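PDB 1ATG: periplasmic molybdate-binding protein from Azotobacter vinelandii, which binds molybdate, and also tungstate, in a pocket between its two domains, probably as the periplasmic receptor of an ABC transporter. Local coordinates for residues E15-Q20 and V219-A224; S59-D64 and V191-I196; T122-H127 and N185-I190. One frame throughout, in Å; residues are numbered along the deposited sequence.

Contact 1 (E15-Q20 and V219-A224); sequences EQLAGQ and VAIIKA. With EDO (1,2-ethanediol), chain E.
Leu17 and Ile221 form the apolar centre of this contact between two helices. The two side chains overlap alongside each other, pointing opposite ways. The CD2 methyl of Leu17 rests 3.8 Å from CG2 of Ile221. With chi1 at -69°, Ile221 turns its CG2 branch onto Leu17 and sends CG1 and CD1 toward Gln20. CD1 of Ile221 lies 3.8 Å from CB of Gln20, against the aliphatic base of that side chain. The other methyl of Leu17, CD1, meets CG1 of Ile222 at 4.1 Å. Leu17 thus straddles two consecutive isoleucines.

Gln16 also lies against the CG2 methyl of Ile221, with Gln16 OE1 3.9 Å from it. The polar link is indirect. One water donates to OE1 of Gln16 and to the backbone O of Ile221, at 2.7 Å from each. NE2 of Gln16 donates to O1 of a 1,2-ethanediol at 2.7 Å. That molecule probably comes from the crystallisation liquor and is also bound by the backbone O of Ile169. The amide of Gln20 turns elsewhere, with OE1 hydrogen-bonded to NE2 of Gln24.

Trp212 and Met213 also touch Leu17, and Tyr227 and Leu229 touch Ile222. The segment axes pass 9.9 Å apart at 157°. This is antiparallel helix-on-helix packing, joining helix 11-25 near the N-terminus to helix 216-224 near the C-terminus of a periplasmic-binding-protein fold.

Contact 2 (S59-D64 and V191-I196); sequences SPEKLD and VQQAVI
Pro60 lies against the strand, with its ring between Gln193 and Val195. CG of Pro60 is 3.5 Å from the backbone O of Gln193 and 3.9 Å from the CB of the same residue. CB of Pro60 touches CG1 of Val195 at 3.9 Å. Val195 uses both methyls. A chi1 of -74° at Val195 points CG2 toward Leu63. CG2 of Val195 faces CD1 of Leu63 at 4.2 Å. Pro60 and Leu63, nearly one helical turn apart, therefore bracket Val195.

At the edge of this apolar patch, CG of Glu61 passes 4.2 Å from OE1 of Gln193. The carboxylate and amide planes are almost perpendicular, at 84°. The amide of Gln193 is fixed from outside: OE1 accepts from Arg74 and NE2 donates to Thr76. Arg74 also forms a salt bridge with Asp64 and a weak, long ion pair with Glu61. Arg74 thus links the strand glutamine chiefly to Asp64 of the helix, and its charge probably polarises the Gln193 carbonyl.

Segment 59-64 runs at 31° to strand 191-196, the axes 8.1 Å apart. The strand lies in the sheet between 51-53 and 75-86, antiparallel to both. Leu63 also packs on Tyr40, Ile43 and Val44 of helix 36-44. On the other face of the strand, Ala194 and Ile196 meet helix 203-212. The sheet is thus flanked by helices on both faces, the alpha/beta layering of a periplasmic-binding-protein domain.

Contact 3 (T122-H127 and N185-I190); sequences TQVLTH and NYYEPI
The last turns of helix 116-127 pack on the loop that leads into strand 191-196, through an offset aromatic stack and a side-chain-to-backbone bond. His127 and Tyr186 form the stack, with ring centroids 4.2 Å apart and planes at 25°. CD2 of His127 sits over the centre of the tyrosine ring, 3.5 Å from CG of Tyr186. The same imidazole receives CA of Tyr186 over one face, a CH-pi contact at 3.9 Å from its centroid. CG of His127 lies anti to its backbone N (chi1 -173°), which lays the imidazole against Tyr186. Replacing Tyr186 by an alanine would probably leave the imidazole of His127 without its stacking partner and freer to turn.

The helix itself begins at the anion pocket, where Tyr117 is a pocket residue. Further along it, Gln123 OE1 accepts from the backbone N of Glu188 at 3.0 Å. The bond is nearly straight at hydrogen (165°), but the donor stands above the carbonyl plane. A water also donates to this OE1 and to the backbone O of Glu188. Between these grips, Val124 CG2 touches CD1 of Tyr187 at 3.8 Å. The hydroxyl of Tyr187 is bonded to the backbone N of Leu82.

How the contacts relate
Contact 2 is the buried one. Contact 1 is partly buried, and contact 3 lies at the surface. The chemistry follows this order. Contact 2 sets aliphatic groups against a central strand, with its polar groups served by neighbouring residues. Contact 1 has an apolar centre and a water bridge at its edge. Contact 3 relies on stacked rings, a direct hydrogen bond and waters. Segments 185-190 and 191-196 follow on in the chain, joining contact 3 to contact 2. Helix 203-212 touches both contact 1 and contact 2. Contacts 1 and 3 lie on opposite sides of the chain's centre, about 27 Å apart between centres. Contact 1 closes the widest loop in sequence and encloses both others.

Contact 1 (E15-Q20 and V219-A224)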
ATOM      1  N   GLU A  15       4.777   8.617   7.250  1.00  7.47           N
ATOM      2  CA  GLU A  15       4.755   9.603   8.335  1.00  8.45           C
ATOM      3  C   GLU A  15       5.876   9.299   9.313  1.00  8.62           C
ATOM      4  O   GLU A  15       6.581  10.210   9.779  1.00  9.64           O
ATOM      5  CB  GLU A  15       3.391   9.602   9.028  1.00  8.30           C
ATOM      6  CG  GLU A  15       2.304  10.225   8.152  1.00 10.62           C
ATOM      7  CD  GLU A  15       0.887   9.982   8.623  1.00 12.45           C
ATOM      8  OE1 GLU A  15       0.664   9.041   9.410  1.00 14.82           O
ATOM      9  OE2 GLU A  15      -0.026  10.722   8.180  1.00 16.32           O
ATOM     10  N   GLN A  16       6.078   8.032   9.658  1.00  7.90           N
ATOM     11  CA  GLN A  16       7.183   7.649  10.532  1.00  8.99           C
ATOM     12  C   GLN A  16       8.519   7.991   9.881  1.00  7.66           C
ATOM     13  O   GLN A  16       9.422   8.544  10.540  1.00  9.12           O
ATOM     14  CB  GLN A  16       7.158   6.162  10.878  1.00  8.19           C
ATOM     15  CG  GLN A  16       5.955   5.747  11.703  1.00  9.20           C
ATOM     16  CD  GLN A  16       5.878   4.249  11.866  1.00  9.74           C
ATOM     17  OE1 GLN A  16       6.083   3.484  10.920  1.00  9.81           O
ATOM     18  NE2 GLN A  16       5.573   3.779  13.070  1.00 14.50           N
ATOM     19  N   LEU A  17       8.687   7.657   8.611  1.00  7.33           N
ATOM     20  CA  LEU A  17       9.927   7.938   7.896  1.00  8.12           C
ATOM     21  C   LEU A  17      10.210   9.428   7.812  1.00  8.87           C
ATOM     22  O   LEU A  17      11.347   9.845   8.077  1.00  8.90           O
ATOM     23  CB  LEU A  17       9.871   7.348   6.492  1.00  7.03           C
ATOM     24  CG  LEU A  17       9.890   5.818   6.410  1.00  6.53           C
ATOM     25  CD1 LEU A  17       9.362   5.349   5.065  1.00  7.50           C
ATOM     26  CD2 LEU A  17      11.311   5.298   6.618  1.00  7.22           C
ATOM     27  N   ALA A  18       9.225  10.219   7.421  1.00 10.19           N
ATOM     28  CA  ALA A  18       9.375  11.669   7.341  1.00 11.64           C
ATOM     29  C   ALA A  18       9.767  12.240   8.692  1.00 11.71           C
ATOM     30  O   ALA A  18      10.669  13.106   8.777  1.00 12.29           O
ATOM     31  CB  ALA A  18       8.057  12.272   6.862  1.00 14.85           C
ATOM     32  N   GLY A  19       9.205  11.792   9.798  1.00 11.58           N
ATOM     33  CA  GLY A  19       9.540  12.236  11.140  1.00 11.71           C
ATOM     34  C   GLY A  19      11.011  11.958  11.437  1.00 11.90           C
ATOM     35  O   GLY A  19      11.732  12.825  11.964  1.00 12.09           O
ATOM     36  N   GLN A  20      11.485  10.757  11.112  1.00 10.79           N
ATOM     37  CA  GLN A  20      12.886  10.428  11.346  1.00 10.25           C
ATOM     38  C   GLN A  20      13.798  11.231  10.437  1.00  9.11           C
ATOM     39  O   GLN A  20      14.862  11.709  10.900  1.00 10.42           O
ATOM     40  CB  GLN A  20      13.094   8.927  11.173  1.00 10.08           C
ATOM     41  CG  GLN A  20      14.528   8.459  11.365  1.00 11.38           C
ATOM     42  CD  GLN A  20      15.096   8.771  12.730  1.00 13.04           C
ATOM     43  OE1 GLN A  20      16.328   8.832  12.901  1.00 13.80           O
ATOM     44  NE2 GLN A  20      14.268   9.007  13.734  1.00 13.71           N
ATOM     45  N   VAL A 219      15.224   1.582   6.338  1.00  6.21           N
ATOM     46  CA  VAL A 219      14.897   0.164   6.143  1.00  6.28           C
ATOM     47  C   VAL A 219      14.350  -0.444   7.416  1.00  6.45           C
ATOM     48  O   VAL A 219      13.417  -1.262   7.373  1.00  6.42           O
ATOM     49  CB  VAL A 219      16.117  -0.596   5.593  1.00  7.54           C
ATOM     50  CG1 VAL A 219      15.958  -2.109   5.688  1.00  8.37           C
ATOM     51  CG2 VAL A 219      16.385  -0.226   4.138  1.00  8.22           C
ATOM     52  N   ALA A 220      14.905  -0.081   8.585  1.00  6.71           N
ATOM     53  CA  ALA A 220      14.404  -0.632   9.835  1.00  6.08           C
ATOM     54  C   ALA A 220      12.968  -0.196  10.096  1.00  6.13           C
ATOM     55  O   ALA A 220      12.148  -1.011  10.546  1.00  6.77           O
ATOM     56  CB  ALA A 220      15.322  -0.261  10.992  1.00  9.36           C
ATOM     57  N   ILE A 221      12.619   1.037   9.793  1.00  6.11           N
ATOM     58  CA  ILE A 221      11.248   1.519   9.944  1.00  5.98           C
ATOM     59  C   ILE A 221      10.313   0.776   8.993  1.00  5.22           C
ATOM     60  O   ILE A 221       9.223   0.365   9.378  1.00  5.93           O
ATOM     61  CB  ILE A 221      11.182   3.042   9.732  1.00  6.89           C
ATOM     62  CG1 ILE A 221      11.878   3.765  10.894  1.00  8.97           C
ATOM     63  CG2 ILE A 221       9.753   3.529   9.562  1.00  7.44           C
ATOM     64  CD1 ILE A 221      12.196   5.226  10.664  1.00  9.10           C
ATOM     65  N   ILE A 222      10.756   0.581   7.759  1.00  5.39           N
ATOM     66  CA  ILE A 222       9.964  -0.147   6.758  1.00  4.69           C
ATOM     67  C   ILE A 222       9.724  -1.577   7.198  1.00  4.37           C
ATOM     68  O   ILE A 222       8.596  -2.076   7.115  1.00  4.77           O
ATOM     69  CB  ILE A 222      10.678  -0.035   5.399  1.00  4.95           C
ATOM     70  CG1 ILE A 222      10.617   1.417   4.907  1.00  6.21           C
ATOM     71  CG2 ILE A 222      10.087  -0.983   4.371  1.00  6.25           C
ATOM     72  CD1 ILE A 222      11.556   1.705   3.755  1.00  7.23           C
ATOM     73  N   LYS A 223      10.759  -2.255   7.691  1.00  5.36           N
ATOM     74  CA  LYS A 223      10.594  -3.627   8.155  1.00  5.55           C
ATOM     75  C   LYS A 223       9.724  -3.725   9.395  1.00  5.35           C
ATOM     76  O   LYS A 223       8.949  -4.671   9.549  1.00  6.37           O
ATOM     77  CB  LYS A 223      11.957  -4.272   8.447  1.00  7.07           C
ATOM     78  CG  LYS A 223      12.713  -4.567   7.167  1.00  7.68           C
ATOM     79  CD  LYS A 223      13.925  -5.455   7.386  1.00 12.80           C
ATOM     80  CE  LYS A 223      14.693  -5.704   6.090  1.00 12.92           C
ATOM     81  NZ  LYS A 223      15.692  -6.801   6.294  1.00 17.54           N
ATOM     82  N   ALA A 224       9.797  -2.743  10.294  1.00  6.31           N
ATOM     83  CA  ALA A 224       8.961  -2.745  11.488  1.00  6.46           C
ATOM     84  C   ALA A 224       7.486  -2.625  11.138  1.00  6.62           C
ATOM     85  O   ALA A 224       6.617  -3.088  11.879  1.00  7.78           O
ATOM     86  CB  ALA A 224       9.387  -1.644  12.454  1.00  7.39           C
TER
HETATM   87  C1  EDO E 401       5.598  -0.112  13.534  0.50 16.30           C
HETATM   88  O1  EDO E 401       5.312   1.279  14.120  0.50 16.09           O
HETATM   89  C2  EDO E 401       4.466  -1.137  13.731  0.50 15.84           C
HETATM   90  O2  EDO E 401       3.098  -0.381  13.615  0.50 14.84           O
HETATM   91  O   HOH W   1       7.581   1.246  11.389  1.00  9.79           O

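Contact 2 (S59-D64 and V191-I196)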
ATOM      1  N   SER A  59       2.950   1.684 -12.290  1.00  7.56           N
ATOM      2  CA  SER A  59       2.824   3.138 -12.418  1.00  7.60           C
ATOM      3  C   SER A  59       4.181   3.800 -12.521  1.00  8.22           C
ATOM      4  O   SER A  59       4.402   4.547 -13.486  1.00 10.28           O
ATOM      5  CB  SER A  59       1.887   3.757 -11.399  1.00  8.98           C
ATOM      6  OG  SER A  59       0.531   3.515 -11.812  1.00 10.02           O
ATOM      7  N   PRO A  60       5.135   3.535 -11.638  1.00  8.73           N
ATOM      8  CA  PRO A  60       6.480   4.076 -11.770  1.00  9.04           C
ATOM      9  C   PRO A  60       7.099   3.716 -13.108  1.00  8.80           C
ATOM     10  O   PRO A  60       7.759   4.575 -13.731  1.00 12.07           O
ATOM     11  CB  PRO A  60       7.233   3.446 -10.595  1.00  9.61           C
ATOM     12  CG  PRO A  60       6.152   3.317  -9.564  1.00  8.58           C
ATOM     13  CD  PRO A  60       4.971   2.786 -10.365  1.00  8.45           C
ATOM     14  N   GLU A  61       6.970   2.502 -13.600  1.00  9.95           N
ATOM     15  CA  GLU A  61       7.516   2.089 -14.893  1.00 11.64           C
ATOM     16  C   GLU A  61       6.903   2.889 -16.033  1.00 11.69           C
ATOM     17  O   GLU A  61       7.644   3.389 -16.906  1.00 14.14           O
ATOM     18  CB  GLU A  61       7.280   0.604 -15.146  1.00 14.34           C
ATOM     19  CG  GLU A  61       8.162  -0.323 -14.335  1.00 17.22           C
ATOM     20  CD  GLU A  61       7.723  -1.771 -14.347  1.00 23.95           C
ATOM     21  OE1 GLU A  61       6.611  -2.080 -14.815  1.00 23.55           O
ATOM     22  OE2 GLU A  61       8.509  -2.625 -13.871  1.00 23.72           O
ATOM     23  N   LYS A  62       5.595   3.093 -16.031  1.00 12.61           N
ATOM     24  CA  LYS A  62       4.938   3.903 -17.054  1.00 13.01           C
ATOM     25  C   LYS A  62       5.413   5.341 -17.007  1.00 12.64           C
ATOM     26  O   LYS A  62       5.695   5.930 -18.070  1.00 14.66           O
ATOM     27  CB  LYS A  62       3.417   3.840 -16.895  1.00 14.07           C
ATOM     28  CG  LYS A  62       2.818   2.508 -17.308  1.00 17.89           C
ATOM     29  CD  LYS A  62       1.408   2.312 -16.786  1.00 21.18           C
ATOM     30  CE  LYS A  62       0.378   3.155 -17.514  1.00 24.74           C
ATOM     31  NZ  LYS A  62      -0.937   3.137 -16.808  1.00 22.58           N
ATOM     32  N   LEU A  63       5.572   5.927 -15.827  1.00 12.28           N
ATOM     33  CA  LEU A  63       6.067   7.287 -15.696  1.00 12.68           C
ATOM     34  C   LEU A  63       7.482   7.392 -16.260  1.00 14.20           C
ATOM     35  O   LEU A  63       7.818   8.384 -16.923  1.00 15.60           O
ATOM     36  CB  LEU A  63       6.062   7.743 -14.235  1.00 12.55           C
ATOM     37  CG  LEU A  63       4.665   7.953 -13.641  1.00  9.92           C
ATOM     38  CD1 LEU A  63       4.790   8.169 -12.144  1.00 11.83           C
ATOM     39  CD2 LEU A  63       3.947   9.116 -14.321  1.00 13.11           C
ATOM     40  N   ASP A  64       8.318   6.392 -15.999  1.00 13.89           N
ATOM     41  CA  ASP A  64       9.688   6.386 -16.511  1.00 17.26           C
ATOM     42  C   ASP A  64       9.671   6.326 -18.032  1.00 19.15           C
ATOM     43  O   ASP A  64      10.335   7.122 -18.713  1.00 19.88           O
ATOM     44  CB  ASP A  64      10.450   5.203 -15.929  1.00 19.74           C
ATOM     45  CG  ASP A  64      11.921   5.447 -15.673  1.00 24.26           C
ATOM     46  OD1 ASP A  64      12.479   6.450 -16.172  1.00 23.75           O
ATOM     47  OD2 ASP A  64      12.536   4.626 -14.953  1.00 24.39           O
ATOM     48  N   VAL A 191       5.074  -5.551  -5.047  1.00  5.29           N
ATOM     49  CA  VAL A 191       6.383  -4.925  -5.178  1.00  5.42           C
ATOM     50  C   VAL A 191       6.210  -3.433  -5.401  1.00  4.49           C
ATOM     51  O   VAL A 191       5.610  -3.039  -6.402  1.00  5.63           O
ATOM     52  CB  VAL A 191       7.178  -5.610  -6.312  1.00  6.11           C
ATOM     53  CG1 VAL A 191       8.503  -4.891  -6.482  1.00  6.71           C
ATOM     54  CG2 VAL A 191       7.364  -7.082  -5.977  1.00  6.18           C
ATOM     55  N   GLN A 192       6.631  -2.629  -4.434  1.00  4.57           N
ATOM     56  CA  GLN A 192       6.322  -1.207  -4.452  1.00  4.86           C
ATOM     57  C   GLN A 192       7.518  -0.378  -4.874  1.00  4.61           C
ATOM     58  O   GLN A 192       8.593  -0.458  -4.262  1.00  5.56           O
ATOM     59  CB  GLN A 192       5.831  -0.793  -3.045  1.00  4.44           C
ATOM     60  CG  GLN A 192       4.756  -1.739  -2.529  1.00  4.28           C
ATOM     61  CD  GLN A 192       4.061  -1.397  -1.241  1.00  4.68           C
ATOM     62  OE1 GLN A 192       3.431  -2.280  -0.653  1.00  4.79           O
ATOM     63  NE2 GLN A 192       4.087  -0.154  -0.776  1.00  5.09           N
ATOM     64  N   GLN A 193       7.317   0.409  -5.936  1.00  5.39           N
ATOM     65  CA  GLN A 193       8.411   1.220  -6.455  1.00  6.05           C
ATOM     66  C   GLN A 193       8.137   2.703  -6.313  1.00  5.82           C
ATOM     67  O   GLN A 193       6.997   3.161  -6.214  1.00  6.29           O
ATOM     68  CB  GLN A 193       8.693   0.884  -7.922  1.00  7.39           C
ATOM     69  CG  GLN A 193       9.204  -0.541  -8.096  1.00  8.98           C
ATOM     70  CD  GLN A 193      10.017  -0.670  -9.372  1.00 13.19           C
ATOM     71  OE1 GLN A 193       9.571  -0.211 -10.424  1.00 14.15           O
ATOM     72  NE2 GLN A 193      11.200  -1.260  -9.265  1.00 12.65           N
ATOM     73  N   ALA A 194       9.236   3.454  -6.240  1.00  6.36           N
ATOM     74  CA  ALA A 194       9.215   4.882  -6.094  1.00  8.10           C
ATOM     75  C   ALA A 194      10.035   5.524  -7.221  1.00  7.99           C
ATOM     76  O   ALA A 194      10.921   4.897  -7.788  1.00  7.96           O
ATOM     77  CB  ALA A 194       9.798   5.314  -4.755  1.00 10.37           C
ATOM     78  N   VAL A 195       9.653   6.753  -7.539  1.00  8.28           N
ATOM     79  CA  VAL A 195      10.392   7.516  -8.541  1.00  8.78           C
ATOM     80  C   VAL A 195      10.444   8.974  -8.084  1.00  8.75           C
ATOM     81  O   VAL A 195       9.642   9.483  -7.312  1.00  9.50           O
ATOM     82  CB  VAL A 195       9.774   7.533  -9.951  1.00  9.70           C
ATOM     83  CG1 VAL A 195       9.938   6.217 -10.686  1.00 13.17           C
ATOM     84  CG2 VAL A 195       8.303   7.942  -9.917  1.00 11.86           C
ATOM     85  N   ILE A 196      11.449   9.671  -8.634  1.00  9.50           N
ATOM     86  CA  ILE A 196      11.526  11.118  -8.531  1.00  9.99           C
ATOM     87  C   ILE A 196      10.799  11.654  -9.780  1.00 10.27           C
ATOM     88  O   ILE A 196      10.938  11.080 -10.853  1.00 11.11           O
ATOM     89  CB  ILE A 196      12.961  11.658  -8.499  1.00 10.81           C
ATOM     90  CG1 ILE A 196      13.650  11.221  -7.198  1.00 11.32           C
ATOM     91  CG2 ILE A 196      12.991  13.178  -8.629  1.00 11.58           C
ATOM     92  CD1 ILE A 196      15.118  11.603  -7.130  1.00 13.12           C
TER

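Contact 3 (T122-H127 and N185-I190)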
ATOM      1  N   THR A 122      -8.180  -9.262  -4.819  1.00  4.56           N
ATOM      2  CA  THR A 122      -8.983  -9.886  -5.871  1.00  4.92           C
ATOM      3  C   THR A 122      -8.320 -11.145  -6.411  1.00  4.82           C
ATOM      4  O   THR A 122      -8.985 -12.166  -6.604  1.00  5.05           O
ATOM      5  CB  THR A 122      -9.210  -8.858  -6.988  1.00  5.65           C
ATOM      6  OG1 THR A 122      -9.866  -7.706  -6.430  1.00  6.80           O
ATOM      7  CG2 THR A 122     -10.102  -9.423  -8.077  1.00  7.40           C
ATOM      8  N   GLN A 123      -6.995 -11.105  -6.558  1.00  5.28           N
ATOM      9  CA  GLN A 123      -6.250 -12.274  -6.974  1.00  4.88           C
ATOM     10  C   GLN A 123      -6.405 -13.420  -5.980  1.00  5.11           C
ATOM     11  O   GLN A 123      -6.480 -14.577  -6.413  1.00  5.25           O
ATOM     12  CB  GLN A 123      -4.761 -11.946  -7.166  1.00  6.70           C
ATOM     13  CG  GLN A 123      -4.532 -11.148  -8.445  1.00  5.89           C
ATOM     14  CD  GLN A 123      -3.125 -10.625  -8.578  1.00  5.17           C
ATOM     15  OE1 GLN A 123      -2.367 -10.520  -7.614  1.00  5.99           O
ATOM     16  NE2 GLN A 123      -2.771 -10.253  -9.824  1.00  7.47           N
ATOM     17  N   VAL A 124      -6.453 -13.134  -4.682  1.00  4.85           N
ATOM     18  CA  VAL A 124      -6.663 -14.195  -3.702  1.00  4.87           C
ATOM     19  C   VAL A 124      -8.032 -14.825  -3.900  1.00  5.34           C
ATOM     20  O   VAL A 124      -8.161 -16.052  -3.880  1.00  5.93           O
ATOM     21  CB  VAL A 124      -6.516 -13.667  -2.274  1.00  4.18           C
ATOM     22  CG1 VAL A 124      -6.909 -14.715  -1.241  1.00  5.81           C
ATOM     23  CG2 VAL A 124      -5.076 -13.203  -2.051  1.00  5.32           C
ATOM     24  N   LEU A 125      -9.079 -14.011  -4.072  1.00  4.77           N
ATOM     25  CA  LEU A 125     -10.401 -14.591  -4.315  1.00  5.80           C
ATOM     26  C   LEU A 125     -10.428 -15.425  -5.590  1.00  5.24           C
ATOM     27  O   LEU A 125     -11.039 -16.499  -5.616  1.00  6.09           O
ATOM     28  CB  LEU A 125     -11.477 -13.513  -4.347  1.00  5.22           C
ATOM     29  CG  LEU A 125     -11.663 -12.725  -3.043  1.00  6.10           C
ATOM     30  CD1 LEU A 125     -12.854 -11.797  -3.226  1.00  6.52           C
ATOM     31  CD2 LEU A 125     -11.857 -13.628  -1.843  1.00  7.30           C
ATOM     32  N   THR A 126      -9.743 -14.961  -6.629  1.00  5.58           N
ATOM     33  CA  THR A 126      -9.670 -15.753  -7.862  1.00  5.91           C
ATOM     34  C   THR A 126      -8.938 -17.047  -7.587  1.00  6.86           C
ATOM     35  O   THR A 126      -9.335 -18.126  -8.079  1.00  6.98           O
ATOM     36  CB  THR A 126      -8.948 -14.910  -8.926  1.00  7.33           C
ATOM     37  OG1 THR A 126      -9.817 -13.831  -9.292  1.00  7.61           O
ATOM     38  CG2 THR A 126      -8.551 -15.726 -10.148  1.00  8.26           C
ATOM     39  N   HIS A 127      -7.852 -17.008  -6.823  1.00  5.67           N
ATOM     40  CA  HIS A 127      -7.100 -18.221  -6.519  1.00  6.60           C
ATOM     41  C   HIS A 127      -7.958 -19.269  -5.832  1.00  6.78           C
ATOM     42  O   HIS A 127      -7.811 -20.473  -6.094  1.00  8.07           O
ATOM     43  CB  HIS A 127      -5.882 -17.861  -5.659  1.00  7.08           C
ATOM     44  CG  HIS A 127      -4.941 -19.005  -5.431  1.00  6.44           C
ATOM     45  ND1 HIS A 127      -3.904 -19.309  -6.288  1.00  8.13           N
ATOM     46  CD2 HIS A 127      -4.902 -19.923  -4.447  1.00  9.31           C
ATOM     47  CE1 HIS A 127      -3.267 -20.369  -5.810  1.00  9.25           C
ATOM     48  NE2 HIS A 127      -3.854 -20.774  -4.714  1.00 10.12           N
ATOM     49  N   ASN A 185       1.812 -17.576  -2.876  1.00  5.82           N
ATOM     50  CA  ASN A 185       1.427 -18.078  -4.189  1.00  6.72           C
ATOM     51  C   ASN A 185      -0.038 -17.809  -4.503  1.00  7.35           C
ATOM     52  O   ASN A 185      -0.497 -18.182  -5.587  1.00  8.17           O
ATOM     53  CB  ASN A 185       1.726 -19.575  -4.316  1.00  8.62           C
ATOM     54  CG  ASN A 185       1.000 -20.432  -3.306  1.00 10.82           C
ATOM     55  OD1 ASN A 185       0.851 -20.104  -2.133  1.00 10.51           O
ATOM     56  ND2 ASN A 185       0.524 -21.594  -3.740  1.00 15.28           N
ATOM     57  N   TYR A 186      -0.773 -17.123  -3.618  1.00  5.85           N
ATOM     58  CA  TYR A 186      -2.178 -16.849  -3.858  1.00  5.96           C
ATOM     59  C   TYR A 186      -2.412 -15.536  -4.594  1.00  5.29           C
ATOM     60  O   TYR A 186      -3.555 -15.287  -4.998  1.00  7.38           O
ATOM     61  CB  TYR A 186      -2.992 -16.826  -2.565  1.00  6.46           C
ATOM     62  CG  TYR A 186      -3.278 -18.147  -1.903  1.00  7.01           C
ATOM     63  CD1 TYR A 186      -2.393 -19.218  -1.926  1.00  8.97           C
ATOM     64  CD2 TYR A 186      -4.477 -18.322  -1.214  1.00  7.87           C
ATOM     65  CE1 TYR A 186      -2.696 -20.411  -1.302  1.00  9.02           C
ATOM     66  CE2 TYR A 186      -4.791 -19.512  -0.580  1.00  9.39           C
ATOM     67  CZ  TYR A 186      -3.886 -20.553  -0.625  1.00  9.65           C
ATOM     68  OH  TYR A 186      -4.179 -21.747   0.004  1.00 13.28           O
ATOM     69  N   TYR A 187      -1.388 -14.707  -4.715  1.00  5.53           N
ATOM     70  CA  TYR A 187      -1.477 -13.422  -5.371  1.00  5.08           C
ATOM     71  C   TYR A 187      -0.082 -13.036  -5.856  1.00  5.04           C
ATOM     72  O   TYR A 187       0.906 -13.575  -5.330  1.00  5.95           O
ATOM     73  CB  TYR A 187      -2.012 -12.347  -4.433  1.00  5.28           C
ATOM     74  CG  TYR A 187      -1.235 -12.056  -3.169  1.00  4.83           C
ATOM     75  CD1 TYR A 187      -1.263 -12.888  -2.060  1.00  4.74           C
ATOM     76  CD2 TYR A 187      -0.456 -10.910  -3.086  1.00  4.98           C
ATOM     77  CE1 TYR A 187      -0.571 -12.582  -0.907  1.00  5.12           C
ATOM     78  CE2 TYR A 187       0.251 -10.604  -1.937  1.00  4.64           C
ATOM     79  CZ  TYR A 187       0.194 -11.446  -0.851  1.00  4.73           C
ATOM     80  OH  TYR A 187       0.878 -11.073   0.283  1.00  5.58           O
ATOM     81  N   GLU A 188       0.005 -12.105  -6.788  1.00  5.19           N
ATOM     82  CA  GLU A 188       1.347 -11.682  -7.218  1.00  5.75           C
ATOM     83  C   GLU A 188       1.929 -10.748  -6.179  1.00  4.29           C
ATOM     84  O   GLU A 188       1.231  -9.861  -5.677  1.00  4.76           O
ATOM     85  CB  GLU A 188       1.231 -11.000  -8.581  1.00  5.56           C
ATOM     86  CG  GLU A 188       0.772 -11.945  -9.691  1.00  6.33           C
ATOM     87  CD  GLU A 188       1.817 -12.955 -10.110  1.00  7.88           C
ATOM     88  OE1 GLU A 188       2.993 -12.906  -9.681  1.00  7.12           O
ATOM     89  OE2 GLU A 188       1.514 -13.851 -10.931  1.00 11.91           O
ATOM     90  N   PRO A 189       3.202 -10.868  -5.832  1.00  4.58           N
ATOM     91  CA  PRO A 189       3.803 -10.019  -4.806  1.00  4.89           C
ATOM     92  C   PRO A 189       3.601  -8.545  -5.052  1.00  4.95           C
ATOM     93  O   PRO A 189       3.647  -8.003  -6.158  1.00  5.35           O
ATOM     94  CB  PRO A 189       5.259 -10.447  -4.786  1.00  6.11           C
ATOM     95  CG  PRO A 189       5.216 -11.878  -5.221  1.00  6.01           C
ATOM     96  CD  PRO A 189       4.130 -11.932  -6.269  1.00  5.35           C
ATOM     97  N   ILE A 190       3.371  -7.831  -3.946  1.00  4.52           N
ATOM     98  CA  ILE A 190       3.088  -6.392  -3.991  1.00  4.44           C
ATOM     99  C   ILE A 190       4.396  -5.634  -3.910  1.00  4.38           C
ATOM    100  O   ILE A 190       4.829  -5.156  -2.855  1.00  5.27           O
ATOM    101  CB  ILE A 190       2.104  -6.037  -2.865  1.00  4.60           C
ATOM    102  CG1 ILE A 190       0.813  -6.867  -2.956  1.00  5.29           C
ATOM    103  CG2 ILE A 190       1.757  -4.556  -2.897  1.00  5.43           C
ATOM    104  CD1 ILE A 190      -0.053  -6.781  -1.723  1.00  6.06           C
TER
HETATM  105  O   HOH W   2      -0.751  -8.406  -6.834  1.00  7.76           O
HETATM  106  O   HOH W   3      -2.597 -17.889  -8.334  1.00 17.66           O